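Local coordinates for yeast glycogen phosphorylase (Saccharomyces cerevisiae, PDB 1YGP), which is a dimeric carbohydrate phosphorylase of the GT-B clan that carries pyridoxal-5'-phosphate bound between its two large domains, at residues K531-D539 / K550-V558. Sequence-based numbering, arbitrary orientation.
Sequences KLISETLND and KLTQLEKYV
L537, just before N538, whose positive phi closes helix 527-536 in a Schellman motif, reaches across to segment 550-558 and lies against Q553, L554 and Y557, packing the loop before helix 562-584 against this helix end. L537 and Q553 run past one another in opposite directions, L537 CG 3.7 Å from Q553 CD. CD1 of L537 meets CD2 of L554 at 3.7 Å, the two side chains crossing at about a right angle, and also approaches CE1 of the Y557 ring obliquely at 4.1 Å. With chi1 near trans (-172°) and the chain extended beyond CG, Q553 carries NE2 to Y557 OH, a bent 3.0 Å hydrogen bond (142° at the hydrogen) lying in the amide plane. Deeper in, I533 crosses L551 and L554 at about right angles, its CG2 4.1 Å from L551 CD1. T536 turns OG1 back onto L532 O; F563 of helix 562-584 touches both T536 and L554. Partly exposed K550 bends at chi3 (-55°) to salt-bridge buried D539, NZ to OD2 3.2 Å, though that hydrogen bond is weak; Y544 N and E543 N also bond weakly to the carboxylate. Leucine and isoleucine thus carry the packing, while Y557 probably steadies the Q553 amide against L537 and K550 probably helps offset the buried charge.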
ATOM      1  N   LYS A 531       5.057 -27.396 -28.232  1.00 23.81           N
ATOM      2  CA  LYS A 531       4.845 -28.827 -28.155  1.00 23.15           C
ATOM      3  C   LYS A 531       5.127 -29.386 -29.546  1.00 24.64           C
ATOM      4  O   LYS A 531       5.906 -30.338 -29.623  1.00 29.56           O
ATOM      5  CB  LYS A 531       3.396 -29.165 -27.764  1.00 16.90           C
ATOM      6  N   LEU A 532       4.623 -28.809 -30.654  1.00 21.73           N
ATOM      7  CA  LEU A 532       4.840 -29.322 -32.003  1.00 19.66           C
ATOM      8  C   LEU A 532       6.301 -29.526 -32.307  1.00 20.94           C
ATOM      9  O   LEU A 532       6.657 -30.595 -32.800  1.00 21.42           O
ATOM     10  CB  LEU A 532       4.281 -28.383 -33.083  1.00 22.03           C
ATOM     11  CG  LEU A 532       4.370 -28.744 -34.588  1.00 23.56           C
ATOM     12  CD1 LEU A 532       3.813 -30.126 -34.871  1.00 22.26           C
ATOM     13  CD2 LEU A 532       3.534 -27.761 -35.378  1.00 22.53           C
ATOM     14  N   ILE A 533       7.125 -28.524 -31.984  1.00 21.67           N
ATOM     15  CA  ILE A 533       8.569 -28.573 -32.180  1.00 17.54           C
ATOM     16  C   ILE A 533       9.168 -29.641 -31.277  1.00 20.66           C
ATOM     17  O   ILE A 533       9.967 -30.450 -31.753  1.00 24.57           O
ATOM     18  CB  ILE A 533       9.144 -27.171 -31.879  1.00 12.55           C
ATOM     19  CG1 ILE A 533       8.763 -26.270 -33.013  1.00 10.77           C
ATOM     20  CG2 ILE A 533      10.652 -27.171 -31.747  1.00 12.89           C
ATOM     21  CD1 ILE A 533       9.117 -24.806 -32.738  1.00 19.41           C
ATOM     22  N   SER A 534       8.799 -29.720 -29.996  1.00 22.42           N
ATOM     23  CA  SER A 534       9.366 -30.737 -29.122  1.00 25.10           C
ATOM     24  C   SER A 534       8.970 -32.117 -29.620  1.00 27.94           C
ATOM     25  O   SER A 534       9.716 -33.079 -29.444  1.00 35.41           O
ATOM     26  CB  SER A 534       8.864 -30.595 -27.698  1.00 20.71           C
ATOM     27  N   GLU A 535       7.823 -32.231 -30.280  1.00 30.90           N
ATOM     28  CA  GLU A 535       7.384 -33.465 -30.892  1.00 30.83           C
ATOM     29  C   GLU A 535       8.203 -33.727 -32.154  1.00 29.49           C
ATOM     30  O   GLU A 535       8.946 -34.707 -32.199  1.00 28.98           O
ATOM     31  CB  GLU A 535       5.927 -33.360 -31.258  1.00 30.38           C
ATOM     32  CG  GLU A 535       5.079 -34.479 -30.708  1.00 35.35           C
ATOM     33  CD  GLU A 535       3.771 -33.946 -30.139  1.00 40.27           C
ATOM     34  OE1 GLU A 535       2.911 -33.486 -30.898  1.00 38.16           O
ATOM     35  OE2 GLU A 535       3.626 -33.978 -28.920  1.00 46.24           O
ATOM     36  N   THR A 536       8.214 -32.848 -33.152  1.00 27.63           N
ATOM     37  CA  THR A 536       8.834 -33.174 -34.422  1.00 32.93           C
ATOM     38  C   THR A 536      10.333 -33.361 -34.334  1.00 33.43           C
ATOM     39  O   THR A 536      10.900 -34.332 -34.849  1.00 36.92           O
ATOM     40  CB  THR A 536       8.472 -32.081 -35.431  1.00 31.14           C
ATOM     41  OG1 THR A 536       8.975 -30.846 -34.950  1.00 40.24           O
ATOM     42  CG2 THR A 536       6.963 -31.989 -35.610  1.00 31.31           C
ATOM     43  N   LEU A 537      10.966 -32.448 -33.610  1.00 30.18           N
ATOM     44  CA  LEU A 537      12.384 -32.540 -33.448  1.00 28.96           C
ATOM     45  C   LEU A 537      12.750 -33.528 -32.363  1.00 30.56           C
ATOM     46  O   LEU A 537      13.940 -33.734 -32.125  1.00 31.81           O
ATOM     47  CB  LEU A 537      12.921 -31.144 -33.161  1.00 27.25           C
ATOM     48  CG  LEU A 537      13.558 -30.403 -34.339  1.00 25.11           C
ATOM     49  CD1 LEU A 537      12.637 -30.373 -35.551  1.00 24.16           C
ATOM     50  CD2 LEU A 537      13.882 -28.996 -33.885  1.00 25.56           C
ATOM     51  N   ASN A 538      11.766 -34.166 -31.708  1.00 32.52           N
ATOM     52  CA  ASN A 538      11.987 -35.187 -30.676  1.00 36.00           C
ATOM     53  C   ASN A 538      12.877 -34.683 -29.550  1.00 34.29           C
ATOM     54  O   ASN A 538      13.896 -35.280 -29.173  1.00 34.25           O
ATOM     55  CB  ASN A 538      12.622 -36.440 -31.302  1.00 43.60           C
ATOM     56  CG  ASN A 538      12.574 -37.703 -30.451  1.00 51.56           C
ATOM     57  OD1 ASN A 538      12.274 -38.766 -30.988  1.00 59.04           O
ATOM     58  ND2 ASN A 538      12.880 -37.788 -29.162  1.00 53.26           N
ATOM     59  N   ASP A 539      12.485 -33.562 -28.957  1.00 31.16           N
ATOM     60  CA  ASP A 539      13.255 -32.977 -27.887  1.00 27.38           C
ATOM     61  C   ASP A 539      12.410 -32.730 -26.638  1.00 25.44           C
ATOM     62  O   ASP A 539      12.111 -31.587 -26.301  1.00 27.90           O
ATOM     63  CB  ASP A 539      13.864 -31.705 -28.460  1.00 25.43           C
ATOM     64  CG  ASP A 539      14.783 -30.928 -27.538  1.00 24.39           C
ATOM     65  OD1 ASP A 539      15.204 -31.447 -26.504  1.00 28.35           O
ATOM     66  OD2 ASP A 539      15.070 -29.784 -27.871  1.00 24.15           O
ATOM     67  N   LYS A 550      19.248 -25.319 -33.001  1.00 18.15           N
ATOM     68  CA  LYS A 550      18.654 -26.567 -33.443  1.00 20.58           C
ATOM     69  C   LYS A 550      17.381 -26.385 -34.267  1.00 23.01           C
ATOM     70  O   LYS A 550      16.974 -27.315 -34.970  1.00 24.76           O
ATOM     71  CB  LYS A 550      18.283 -27.455 -32.274  1.00 22.70           C
ATOM     72  CG  LYS A 550      19.429 -27.810 -31.338  1.00 28.28           C
ATOM     73  CD  LYS A 550      19.216 -29.146 -30.628  1.00 38.78           C
ATOM     74  CE  LYS A 550      17.903 -29.291 -29.839  1.00 44.79           C
ATOM     75  NZ  LYS A 550      17.698 -30.673 -29.425  1.00 45.91           N
ATOM     76  N   LEU A 551      16.719 -25.223 -34.274  1.00 23.72           N
ATOM     77  CA  LEU A 551      15.467 -25.117 -35.001  1.00 26.21           C
ATOM     78  C   LEU A 551      15.584 -25.162 -36.516  1.00 24.23           C
ATOM     79  O   LEU A 551      14.590 -25.416 -37.207  1.00 24.09           O
ATOM     80  CB  LEU A 551      14.730 -23.844 -34.541  1.00 28.55           C
ATOM     81  CG  LEU A 551      13.536 -24.033 -33.569  1.00 26.21           C
ATOM     82  CD1 LEU A 551      13.960 -24.758 -32.321  1.00 23.17           C
ATOM     83  CD2 LEU A 551      13.005 -22.680 -33.146  1.00 30.52           C
ATOM     84  N   THR A 552      16.796 -25.069 -37.061  1.00 23.31           N
ATOM     85  CA  THR A 552      17.001 -25.181 -38.498  1.00 22.67           C
ATOM     86  C   THR A 552      16.616 -26.568 -39.032  1.00 26.25           C
ATOM     87  O   THR A 552      16.281 -26.730 -40.210  1.00 27.68           O
ATOM     88  CB  THR A 552      18.473 -24.857 -38.830  1.00 19.03           C
ATOM     89  OG1 THR A 552      19.304 -25.420 -37.817  1.00 26.40           O
ATOM     90  CG2 THR A 552      18.707 -23.378 -38.914  1.00 12.80           C
ATOM     91  N   GLN A 553      16.561 -27.592 -38.169  1.00 28.29           N
ATOM     92  CA  GLN A 553      16.125 -28.928 -38.543  1.00 29.44           C
ATOM     93  C   GLN A 553      14.693 -28.891 -39.048  1.00 30.18           C
ATOM     94  O   GLN A 553      14.323 -29.726 -39.881  1.00 34.90           O
ATOM     95  CB  GLN A 553      16.195 -29.870 -37.358  1.00 33.13           C
ATOM     96  CG  GLN A 553      15.928 -31.341 -37.705  1.00 47.11           C
ATOM     97  CD  GLN A 553      15.857 -32.288 -36.503  1.00 55.22           C
ATOM     98  OE1 GLN A 553      16.624 -32.178 -35.542  1.00 57.37           O
ATOM     99  NE2 GLN A 553      14.951 -33.264 -36.493  1.00 54.88           N
ATOM    100  N   LEU A 554      13.870 -27.918 -38.644  1.00 29.67           N
ATOM    101  CA  LEU A 554      12.499 -27.858 -39.117  1.00 32.70           C
ATOM    102  C   LEU A 554      12.449 -27.727 -40.639  1.00 35.16           C
ATOM    103  O   LEU A 554      11.520 -28.227 -41.279  1.00 39.60           O
ATOM    104  CB  LEU A 554      11.785 -26.681 -38.459  1.00 31.73           C
ATOM    105  CG  LEU A 554      11.519 -26.744 -36.955  1.00 32.12           C
ATOM    106  CD1 LEU A 554      11.264 -25.336 -36.458  1.00 34.76           C
ATOM    107  CD2 LEU A 554      10.330 -27.648 -36.641  1.00 28.01           C
ATOM    108  N   GLU A 555      13.497 -27.173 -41.259  1.00 35.27           N
ATOM    109  CA  GLU A 555      13.568 -27.020 -42.706  1.00 37.14           C
ATOM    110  C   GLU A 555      13.406 -28.310 -43.498  1.00 35.99           C
ATOM    111  O   GLU A 555      12.864 -28.305 -44.604  1.00 32.86           O
ATOM    112  CB  GLU A 555      14.905 -26.421 -43.125  1.00 44.59           C
ATOM    113  N   LYS A 556      13.838 -29.434 -42.923  1.00 34.69           N
ATOM    114  CA  LYS A 556      13.684 -30.724 -43.570  1.00 34.94           C
ATOM    115  C   LYS A 556      12.200 -31.051 -43.780  1.00 35.51           C
ATOM    116  O   LYS A 556      11.730 -31.405 -44.870  1.00 37.18           O
ATOM    117  CB  LYS A 556      14.324 -31.783 -42.691  1.00 35.06           C
ATOM    118  N   TYR A 557      11.414 -30.768 -42.745  1.00 34.66           N
ATOM    119  CA  TYR A 557      10.011 -31.118 -42.725  1.00 34.40           C
ATOM    120  C   TYR A 557       9.179 -30.097 -43.467  1.00 34.44           C
ATOM    121  O   TYR A 557       7.948 -30.220 -43.478  1.00 32.88           O
ATOM    122  CB  TYR A 557       9.495 -31.222 -41.285  1.00 37.34           C
ATOM    123  CG  TYR A 557      10.311 -32.138 -40.381  1.00 40.85           C
ATOM    124  CD1 TYR A 557      11.511 -31.653 -39.845  1.00 41.91           C
ATOM    125  CD2 TYR A 557       9.883 -33.437 -40.084  1.00 37.97           C
ATOM    126  CE1 TYR A 557      12.293 -32.452 -39.021  1.00 43.27           C
ATOM    127  CE2 TYR A 557      10.666 -34.243 -39.247  1.00 43.32           C
ATOM    128  CZ  TYR A 557      11.868 -33.742 -38.723  1.00 45.39           C
ATOM    129  OH  TYR A 557      12.680 -34.514 -37.907  1.00 49.66           O
ATOM    130  N   VAL A 558       9.807 -29.118 -44.132  1.00 34.66           N
ATOM    131  CA  VAL A 558       9.045 -28.123 -44.871  1.00 40.90           C
ATOM    132  C   VAL A 558       8.300 -28.764 -46.034  1.00 44.34           C
ATOM    133  O   VAL A 558       7.149 -28.428 -46.320  1.00 48.77           O
ATOM    134  CB  VAL A 558       9.969 -27.010 -45.417  1.00 39.67           C
ATOM    135  CG1 VAL A 558       9.198 -26.027 -46.295  1.00 37.23           C
ATOM    136  CG2 VAL A 558      10.529 -26.219 -44.241  1.00 40.01           C
TER